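PDB 5C3U: L-serine ammonia-lyase from Rhizomucor miehei CAU432, which belongs to the pyridoxal-phosphate dependent enzyme family and folds into two alpha/beta lobes, with pyridoxal-5'-phosphate bound in the model. Local coordinates for residues C60-A63 with V64-G68; K243-E246 with L247-N250; R268-A271 with E272-M276. One frame throughout, in Å; residues are numbered along the deposited sequence.

How the contacts relate
All three contacts are local, each running along one helix or over its C-terminal end. The two segments of each are consecutive, so none closes a loop, and the three follow in series without nesting or crossing. Contact 1 comes first, in the last turns of helix 52-67, which packs on helix 79-92 and on strand 72-75 of the four-stranded parallel sheet. Contact 2 lies in helix 242-250, beside helices 183-194 and 212-219, its nearest atoms about 17 Å from contact 1. Contact 3 takes in the end of helix 260-274 and the turn after it, next to strand 37-42 of the six-stranded sheet. It lies across the chain's centre from both others.

Contact 1. Residues C60-A63 with V64-G68; sequences CYQA and VQTRG
Four backbone hydrogen bonds join residues 60-63 to 64-67 in the i to i+4 pattern of an alpha-helix: Val64 to Cys60, Gln65 to Tyr61, Thr66 to Gln62 and Arg67 to Ala63. The last of them, Arg67 N to Ala63 O, measures 2.8 Å. Gly68 N still reaches Val64 O at 2.9 Å, but Gly68 itself leaves the helical conformation with a positive phi of 85°, a conformation that glycine takes readily, without a CB to press on the carbonyl oxygen before it; it suits the point at which the helix breaks off.

Among the side chains, one direct hydrogen bond spans a helical turn. Gln62 NE2 donates a hydrogen bond to Thr66 OG1 at 2.8 Å, with the hydroxyl oxygen close to the plane of the amide. With Gln62 CG anti to the backbone N (chi1 -169°), the bend at chi2 turns the amide toward Thr66, one turn on. A second link runs through water: Gln65 NE2 donates to a water at 2.7 Å, and the same water donates to Tyr61 O at 3.2 Å. This water also sits over the centre of the Tyr61 ring, 3.7 Å above its plane.

The apolar part of the contact is the Gln65 chain lying alongside Tyr61. Both side chains point the same way, the amide is only 15° from the ring plane, and Gln65 CG approaches Tyr61 CE1 to 3.7 Å.

Arg67 extends from the helix to a hydrogen bond with Asn140. On the inner face, Cys60 and Val64 pack against Leu92 of helix 79-92, while Ala63 joins them in covering Phe73 on strand 72-75.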
ATOM      1  N   CYS A  60       2.563  15.047   4.941  1.00 21.82           N
ATOM      2  CA  CYS A  60       1.817  16.297   4.742  1.00 24.18           C
ATOM      3  C   CYS A  60       1.705  17.145   6.008  1.00 23.86           C
ATOM      4  O   CYS A  60       1.894  18.382   5.963  1.00 24.06           O
ATOM      5  CB  CYS A  60       0.449  16.023   4.158  1.00 24.49           C
ATOM      6  SG  CYS A  60       0.532  15.463   2.447  1.00 28.38           S
ATOM      7  N   TYR A  61       1.421  16.474   7.130  1.00 23.27           N
ATOM      8  CA  TYR A  61       1.323  17.119   8.445  1.00 25.16           C
ATOM      9  C   TYR A  61       2.625  17.830   8.802  1.00 24.72           C
ATOM     10  O   TYR A  61       2.617  19.008   9.160  1.00 24.94           O
ATOM     11  CB  TYR A  61       0.929  16.098   9.526  1.00 26.84           C
ATOM     12  CG  TYR A  61       0.542  16.745  10.845  1.00 29.78           C
ATOM     13  CD1 TYR A  61       1.494  16.978  11.841  1.00 33.53           C
ATOM     14  CD2 TYR A  61      -0.757  17.192  11.054  1.00 33.98           C
ATOM     15  CE1 TYR A  61       1.143  17.614  13.025  1.00 34.81           C
ATOM     16  CE2 TYR A  61      -1.124  17.814  12.237  1.00 37.45           C
ATOM     17  CZ  TYR A  61      -0.178  18.020  13.218  1.00 38.48           C
ATOM     18  OH  TYR A  61      -0.573  18.629  14.393  1.00 42.97           O
ATOM     19  N   GLN A  62       3.748  17.119   8.672  1.00 22.65           N
ATOM     20  CA  GLN A  62       5.052  17.674   8.944  1.00 24.24           C
ATOM     21  C   GLN A  62       5.422  18.810   7.991  1.00 23.59           C
ATOM     22  O   GLN A  62       6.029  19.814   8.420  1.00 23.94           O
ATOM     23  CB  GLN A  62       6.130  16.573   8.949  1.00 25.93           C
ATOM     24  CG  GLN A  62       7.489  17.040   9.478  1.00 31.89           C
ATOM     25  CD  GLN A  62       7.395  17.749  10.827  1.00 32.35           C
ATOM     26  OE1 GLN A  62       6.883  17.201  11.796  1.00 37.44           O
ATOM     27  NE2 GLN A  62       7.903  18.968  10.892  1.00 34.90           N
ATOM     28  N   ALA A  63       5.067  18.675   6.711  1.00 22.68           N
ATOM     29  CA  ALA A  63       5.340  19.743   5.760  1.00 22.44           C
ATOM     30  C   ALA A  63       4.681  21.044   6.203  1.00 24.28           C
ATOM     31  O   ALA A  63       5.305  22.112   6.125  1.00 24.38           O
ATOM     32  CB  ALA A  63       4.879  19.373   4.354  1.00 23.67           C
ATOM     33  N   VAL A  64       3.428  20.951   6.646  1.00 22.99           N
ATOM     34  CA  VAL A  64       2.707  22.147   7.085  1.00 25.12           C
ATOM     35  C   VAL A  64       3.283  22.689   8.406  1.00 25.18           C
ATOM     36  O   VAL A  64       3.429  23.902   8.569  1.00 26.16           O
ATOM     37  CB  VAL A  64       1.185  21.927   7.164  1.00 25.25           C
ATOM     38  CG1 VAL A  64       0.499  23.125   7.832  1.00 26.95           C
ATOM     39  CG2 VAL A  64       0.604  21.721   5.770  1.00 25.38           C
ATOM     40  N   GLN A  65       3.665  21.801   9.320  1.00 25.84           N
ATOM     41  CA  GLN A  65       4.297  22.236  10.591  1.00 28.37           C
ATOM     42  C   GLN A  65       5.578  23.028  10.309  1.00 30.74           C
ATOM     43  O   GLN A  65       5.861  24.026  10.963  1.00 30.24           O
ATOM     44  CB  GLN A  65       4.646  21.043  11.481  1.00 30.70           C
ATOM     45  CG  GLN A  65       3.471  20.378  12.163  1.00 37.06           C
ATOM     46  CD  GLN A  65       2.852  21.264  13.230  1.00 41.71           C
ATOM     47  OE1 GLN A  65       3.427  21.453  14.307  1.00 47.89           O
ATOM     48  NE2 GLN A  65       1.672  21.808  12.939  1.00 40.96           N
ATOM     49  N   THR A  66       6.346  22.594   9.319  1.00 29.03           N
ATOM     50  CA  THR A  66       7.607  23.268   9.016  1.00 30.36           C
ATOM     51  C   THR A  66       7.475  24.487   8.085  1.00 29.70           C
ATOM     52  O   THR A  66       8.138  25.513   8.288  1.00 30.33           O
ATOM     53  CB  THR A  66       8.635  22.261   8.463  1.00 32.75           C
ATOM     54  OG1 THR A  66       8.795  21.197   9.413  1.00 32.38           O
ATOM     55  CG2 THR A  66       9.979  22.939   8.267  1.00 35.17           C
ATOM     56  N   ARG A  67       6.624  24.385   7.067  1.00 28.35           N
ATOM     57  CA  ARG A  67       6.610  25.354   5.975  1.00 27.36           C
ATOM     58  C   ARG A  67       5.378  26.266   5.963  1.00 28.52           C
ATOM     59  O   ARG A  67       5.319  27.209   5.177  1.00 30.14           O
ATOM     60  CB  ARG A  67       6.695  24.636   4.611  1.00 28.64           C
ATOM     61  CG  ARG A  67       7.921  23.752   4.381  1.00 32.35           C
ATOM     62  CD  ARG A  67       9.104  24.515   3.806  1.00 36.67           C
ATOM     63  NE  ARG A  67       8.780  25.251   2.579  1.00 36.39           N
ATOM     64  CZ  ARG A  67       9.000  24.812   1.344  1.00 36.84           C
ATOM     65  NH1 ARG A  67       9.570  23.624   1.136  1.00 37.35           N
ATOM     66  NH2 ARG A  67       8.644  25.564   0.313  1.00 36.88           N
ATOM     67  N   GLY A  68       4.406  25.979   6.815  1.00 26.95           N
ATOM     68  CA  GLY A  68       3.188  26.799   6.912  1.00 28.39           C
ATOM     69  C   GLY A  68       2.130  26.402   5.903  1.00 29.82           C
ATOM     70  O   GLY A  68       2.269  25.401   5.193  1.00 28.39           O
TER
HETATM   71  O   HOH W   1       0.572  20.824  10.731  1.00 41.69           O

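Contact 2. Residues K243-E246 with L247-N250; sequences KSLE and LSLN
Ser248 OG donates a hydrogen bond of 2.7 Å to Leu245 O, three residues earlier in helix 242-250. This is the C-terminal part of an alpha-helix that passes into 3-10-like i to i+3 bonding, in an enzyme of the pyridoxal-phosphate dependent family. A chi1 of 83° sets Ser248 OG between the backbone nitrogen and the carbonyl carbon, which turns it toward Leu245 O. Leu247 N meets Lys243 O in a nearly straight bond (168°) and Ser248 N meets Ser244 O, both i to i+4. Leu249 N makes a weak bond to Leu245 O and a better one, 3.2 Å, to Glu246 O, approaching from above that carbonyl plane; Asn250 N follows with Leu247 O at 3.1 Å.

Lys243 and Glu246 form a long salt bridge, NZ to OE1 3.7 Å. Ser244 is buried about 7 Å from the bound pyridoxal-5'-phosphate, its OG hydrogen-bonded to Ser241 OG and Asn186 OD1. Leu247 packs on Asn186 and Ile189 of helix 183-194, and Ser248 touches Phe213 and Val217 of helix 212-219. Nearer the backbone than the ammonium group, the bent aliphatic chain of the lysine passes obliquely over Leu247, with Lys243 CG 3.7 Å from Leu247 CD1.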
ATOM      1  N   LYS A 243      16.319   2.118   0.904  1.00 26.70           N
ATOM      2  CA  LYS A 243      16.095   1.730   2.296  1.00 27.61           C
ATOM      3  C   LYS A 243      15.512   0.323   2.401  1.00 25.90           C
ATOM      4  O   LYS A 243      15.827  -0.390   3.343  1.00 27.27           O
ATOM      5  CB  LYS A 243      15.185   2.751   3.000  1.00 29.47           C
ATOM      6  CG  LYS A 243      14.813   2.438   4.454  1.00 32.01           C
ATOM      7  CD  LYS A 243      16.014   2.320   5.389  1.00 36.78           C
ATOM      8  CE  LYS A 243      16.728   3.637   5.606  1.00 41.35           C
ATOM      9  NZ  LYS A 243      17.435   3.635   6.922  1.00 45.84           N
ATOM     10  N   SER A 244      14.674  -0.073   1.435  1.00 26.12           N
ATOM     11  CA  SER A 244      14.009  -1.384   1.474  1.00 26.68           C
ATOM     12  C   SER A 244      15.030  -2.517   1.401  1.00 27.76           C
ATOM     13  O   SER A 244      14.957  -3.484   2.164  1.00 27.87           O
ATOM     14  CB  SER A 244      13.007  -1.531   0.320  1.00 25.94           C
ATOM     15  OG  SER A 244      11.956  -0.592   0.479  1.00 27.25           O
ATOM     16  N   LEU A 245      15.959  -2.371   0.469  1.00 28.04           N
ATOM     17  CA  LEU A 245      17.045  -3.339   0.266  1.00 30.16           C
ATOM     18  C   LEU A 245      17.948  -3.420   1.494  1.00 33.15           C
ATOM     19  O   LEU A 245      18.338  -4.514   1.928  1.00 34.06           O
ATOM     20  CB  LEU A 245      17.837  -2.948  -0.987  1.00 32.13           C
ATOM     21  CG  LEU A 245      18.826  -3.966  -1.593  1.00 33.28           C
ATOM     22  CD1 LEU A 245      18.111  -5.233  -2.039  1.00 34.69           C
ATOM     23  CD2 LEU A 245      19.578  -3.356  -2.767  1.00 34.06           C
ATOM     24  N   GLU A 246      18.273  -2.259   2.056  1.00 33.68           N
ATOM     25  CA  GLU A 246      19.070  -2.157   3.274  1.00 36.98           C
ATOM     26  C   GLU A 246      18.410  -2.869   4.462  1.00 36.92           C
ATOM     27  O   GLU A 246      19.051  -3.674   5.145  1.00 35.22           O
ATOM     28  CB  GLU A 246      19.343  -0.671   3.577  1.00 41.69           C
ATOM     29  CG  GLU A 246      19.848  -0.343   4.972  1.00 48.90           C
ATOM     30  CD  GLU A 246      20.322   1.099   5.103  1.00 54.74           C
ATOM     31  OE1 GLU A 246      19.723   2.004   4.472  1.00 56.47           O
ATOM     32  OE2 GLU A 246      21.300   1.330   5.847  1.00 60.30           O
ATOM     33  N   LEU A 247      17.127  -2.588   4.704  1.00 33.04           N
ATOM     34  CA  LEU A 247      16.392  -3.245   5.794  1.00 33.85           C
ATOM     35  C   LEU A 247      16.234  -4.749   5.556  1.00 34.01           C
ATOM     36  O   LEU A 247      16.183  -5.531   6.505  1.00 36.94           O
ATOM     37  CB  LEU A 247      15.005  -2.599   5.997  1.00 31.34           C
ATOM     38  CG  LEU A 247      14.998  -1.155   6.498  1.00 30.90           C
ATOM     39  CD1 LEU A 247      13.622  -0.519   6.338  1.00 29.33           C
ATOM     40  CD2 LEU A 247      15.461  -1.048   7.944  1.00 31.80           C
ATOM     41  N   SER A 248      16.171  -5.152   4.294  1.00 36.19           N
ATOM     42  CA  SER A 248      15.988  -6.563   3.950  1.00 36.86           C
ATOM     43  C   SER A 248      17.197  -7.412   4.367  1.00 39.54           C
ATOM     44  O   SER A 248      17.061  -8.615   4.559  1.00 37.88           O
ATOM     45  CB  SER A 248      15.666  -6.746   2.459  1.00 38.41           C
ATOM     46  OG  SER A 248      16.828  -6.765   1.639  1.00 43.04           O
ATOM     47  N   LEU A 249      18.356  -6.777   4.531  1.00 37.92           N
ATOM     48  CA  LEU A 249      19.569  -7.485   4.982  1.00 42.97           C
ATOM     49  C   LEU A 249      19.586  -7.736   6.496  1.00 43.34           C
ATOM     50  O   LEU A 249      20.238  -8.667   6.958  1.00 46.15           O
ATOM     51  CB  LEU A 249      20.848  -6.736   4.580  1.00 44.70           C
ATOM     52  CG  LEU A 249      21.143  -6.334   3.128  1.00 47.58           C
ATOM     53  CD1 LEU A 249      22.356  -5.412   3.083  1.00 50.59           C
ATOM     54  CD2 LEU A 249      21.332  -7.537   2.210  1.00 49.30           C
ATOM     55  N   ASN A 250      18.861  -6.917   7.257  1.00 43.74           N
ATOM     56  CA  ASN A 250      18.911  -6.949   8.731  1.00 43.80           C
ATOM     57  C   ASN A 250      17.631  -7.416   9.438  1.00 42.99           C
ATOM     58  O   ASN A 250      17.547  -7.378  10.669  1.00 45.09           O
ATOM     59  CB  ASN A 250      19.302  -5.566   9.251  1.00 48.55           C
ATOM     60  CG  ASN A 250      20.575  -5.055   8.618  1.00 54.28           C
ATOM     61  OD1 ASN A 250      21.630  -5.684   8.729  1.00 55.44           O
ATOM     62  ND2 ASN A 250      20.482  -3.916   7.934  1.00 55.81           N
TER

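Contact 3. Residues R268-A271 with E272-M276; sequences RLFA and EDFKM
Glu272 N, Asp273 N and Phe274 N bond to the carbonyls of Arg268, Leu269 and Phe270 as the last regular i to i+4 pairs of helix 260-274, after which Lys275 turns to positive phi (66°) and its N makes only weak bonds to Phe270 O and Ala271 O.

The aromatic pair Phe270 and Phe274 carries the apolar contact. Phe270 CG stands anti to the backbone N (chi1 -160°), placing the ring beside Phe274 of the next turn. The planes are 21° apart, but the rings are displaced, so little of one covers the other; the methylene covers instead, Phe274 CB lying over one face of the Phe270 ring, 4.0 Å from its centroid, in a CH-pi contact. Met276 CB lies 4.0 Å from Phe270 CE2, and Met276 O comes 3.3 Å from Ala271 CA in a CA-H...O contact.

The helix end and the residues after it rest on the six-stranded sheet: Phe270 packs on Leu40 and Met42 of strand 37-42, Phe274 on Leu40 and Met276 on Met42, while helix 280-290 supplies Leu286 and Tyr290 beside Phe270.

Polar ends gather elsewhere round the helix. A water accepts from Arg268 NH1 at 2.9 Å and donates to Glu272 OE2 at 2.7 Å, bridging opposite charges; Arg268 also forms a salt bridge with Asp265. Asp273 is hydrogen-bonded to Tyr290, and Lys275 NZ folds back to Glu272 O at 2.8 Å, in the carbonyl plane.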
ATOM      1  N   ARG A 268     -11.929 -10.861  -5.801  1.00 20.09           N
ATOM      2  CA  ARG A 268     -13.288 -11.386  -5.967  1.00 20.34           C
ATOM      3  C   ARG A 268     -13.705 -12.101  -4.686  1.00 20.52           C
ATOM      4  O   ARG A 268     -14.805 -11.882  -4.185  1.00 20.66           O
ATOM      5  CB  ARG A 268     -13.342 -12.342  -7.129  1.00 21.42           C
ATOM      6  CG  ARG A 268     -14.685 -13.044  -7.271  1.00 24.08           C
ATOM      7  CD  ARG A 268     -14.642 -14.078  -8.377  1.00 24.41           C
ATOM      8  NE  ARG A 268     -13.827 -15.238  -8.020  1.00 25.72           N
ATOM      9  CZ  ARG A 268     -14.277 -16.282  -7.321  1.00 27.12           C
ATOM     10  NH1 ARG A 268     -15.528 -16.309  -6.878  1.00 26.92           N
ATOM     11  NH2 ARG A 268     -13.473 -17.292  -7.050  1.00 27.66           N
ATOM     12  N   LEU A 269     -12.817 -12.935  -4.159  1.00 20.12           N
ATOM     13  CA  LEU A 269     -13.121 -13.729  -2.938  1.00 20.09           C
ATOM     14  C   LEU A 269     -13.311 -12.856  -1.714  1.00 22.13           C
ATOM     15  O   LEU A 269     -14.220 -13.112  -0.918  1.00 22.89           O
ATOM     16  CB  LEU A 269     -12.020 -14.770  -2.689  1.00 20.05           C
ATOM     17  CG  LEU A 269     -12.132 -15.925  -3.698  1.00 21.19           C
ATOM     18  CD1 LEU A 269     -10.864 -16.783  -3.568  1.00 22.13           C
ATOM     19  CD2 LEU A 269     -13.371 -16.772  -3.487  1.00 23.24           C
ATOM     20  N   PHE A 270     -12.475 -11.823  -1.575  1.00 21.08           N
ATOM     21  CA  PHE A 270     -12.631 -10.872  -0.485  1.00 21.16           C
ATOM     22  C   PHE A 270     -13.952 -10.087  -0.575  1.00 22.29           C
ATOM     23  O   PHE A 270     -14.583  -9.804   0.449  1.00 23.57           O
ATOM     24  CB  PHE A 270     -11.468  -9.897  -0.478  1.00 22.37           C
ATOM     25  CG  PHE A 270     -11.274  -9.207   0.841  1.00 23.84           C
ATOM     26  CD1 PHE A 270     -10.960  -9.943   1.992  1.00 25.30           C
ATOM     27  CD2 PHE A 270     -11.428  -7.843   0.944  1.00 23.96           C
ATOM     28  CE1 PHE A 270     -10.770  -9.298   3.207  1.00 26.12           C
ATOM     29  CE2 PHE A 270     -11.236  -7.199   2.160  1.00 24.36           C
ATOM     30  CZ  PHE A 270     -10.902  -7.919   3.281  1.00 24.88           C
ATOM     31  N   ALA A 271     -14.362  -9.734  -1.787  1.00 21.62           N
ATOM     32  CA  ALA A 271     -15.658  -9.036  -1.961  1.00 21.97           C
ATOM     33  C   ALA A 271     -16.807  -9.968  -1.525  1.00 24.34           C
ATOM     34  O   ALA A 271     -17.744  -9.545  -0.865  1.00 25.53           O
ATOM     35  CB  ALA A 271     -15.832  -8.605  -3.412  1.00 23.16           C
ATOM     36  N   GLU A 272     -16.745 -11.235  -1.921  1.00 24.13           N
ATOM     37  CA  GLU A 272     -17.786 -12.197  -1.535  1.00 25.21           C
ATOM     38  C   GLU A 272     -17.790 -12.492  -0.020  1.00 25.89           C
ATOM     39  O   GLU A 272     -18.853 -12.544   0.608  1.00 26.83           O
ATOM     40  CB  GLU A 272     -17.644 -13.486  -2.356  1.00 26.25           C
ATOM     41  CG  GLU A 272     -17.757 -13.296  -3.873  1.00 27.14           C
ATOM     42  CD  GLU A 272     -19.166 -12.929  -4.357  1.00 34.51           C
ATOM     43  OE1 GLU A 272     -19.950 -12.284  -3.625  1.00 36.34           O
ATOM     44  OE2 GLU A 272     -19.500 -13.304  -5.500  1.00 38.05           O
ATOM     45  N   ASP A 273     -16.605 -12.654   0.568  1.00 25.83           N
ATOM     46  CA  ASP A 273     -16.473 -13.046   1.970  1.00 26.72           C
ATOM     47  C   ASP A 273     -16.692 -11.900   2.963  1.00 28.17           C
ATOM     48  O   ASP A 273     -17.439 -12.051   3.943  1.00 28.23           O
ATOM     49  CB  ASP A 273     -15.091 -13.645   2.227  1.00 29.49           C
ATOM     50  CG  ASP A 273     -14.925 -15.019   1.618  1.00 35.50           C
ATOM     51  OD1 ASP A 273     -15.949 -15.693   1.346  1.00 38.14           O
ATOM     52  OD2 ASP A 273     -13.764 -15.423   1.409  1.00 37.53           O
ATOM     53  N   PHE A 274     -16.033 -10.769   2.713  1.00 25.66           N
ATOM     54  CA  PHE A 274     -16.034  -9.650   3.653  1.00 26.06           C
ATOM     55  C   PHE A 274     -16.835  -8.431   3.198  1.00 23.25           C
ATOM     56  O   PHE A 274     -16.928  -7.467   3.940  1.00 23.42           O
ATOM     57  CB  PHE A 274     -14.598  -9.248   3.990  1.00 28.69           C
ATOM     58  CG  PHE A 274     -14.005 -10.073   5.095  1.00 33.75           C
ATOM     59  CD1 PHE A 274     -14.076  -9.638   6.417  1.00 37.85           C
ATOM     60  CD2 PHE A 274     -13.421 -11.300   4.822  1.00 37.04           C
ATOM     61  CE1 PHE A 274     -13.553 -10.408   7.450  1.00 40.42           C
ATOM     62  CE2 PHE A 274     -12.906 -12.085   5.849  1.00 37.89           C
ATOM     63  CZ  PHE A 274     -12.967 -11.633   7.159  1.00 36.68           C
ATOM     64  N   LYS A 275     -17.372  -8.495   1.981  1.00 22.43           N
ATOM     65  CA  LYS A 275     -18.308  -7.491   1.425  1.00 23.28           C
ATOM     66  C   LYS A 275     -17.566  -6.157   1.256  1.00 24.54           C
ATOM     67  O   LYS A 275     -18.126  -5.088   1.441  1.00 23.03           O
ATOM     68  CB  LYS A 275     -19.551  -7.298   2.313  1.00 24.79           C
ATOM     69  CG  LYS A 275     -20.311  -8.558   2.729  1.00 27.63           C
ATOM     70  CD  LYS A 275     -20.572  -9.532   1.600  1.00 29.03           C
ATOM     71  CE  LYS A 275     -21.161 -10.817   2.168  1.00 31.36           C
ATOM     72  NZ  LYS A 275     -21.456 -11.789   1.084  1.00 37.64           N
ATOM     73  N   MET A 276     -16.281  -6.240   0.938  1.00 21.79           N
ATOM     74  CA  MET A 276     -15.488  -5.045   0.712  1.00 25.50           C
ATOM     75  C   MET A 276     -14.740  -5.176  -0.590  1.00 26.30           C
ATOM     76  O   MET A 276     -14.251  -6.287  -0.910  1.00 24.46           O
ATOM     77  CB  MET A 276     -14.503  -4.861   1.840  1.00 27.45           C
ATOM     78  CG  MET A 276     -15.200  -4.374   3.089  1.00 35.01           C
ATOM     79  SD  MET A 276     -14.161  -4.700   4.498  1.00 42.83           S
ATOM     80  CE  MET A 276     -15.364  -4.347   5.782  1.00 44.70           C
TER
HETATM   81  O   HOH W   2     -17.870 -14.573  -7.260  1.00 34.31           O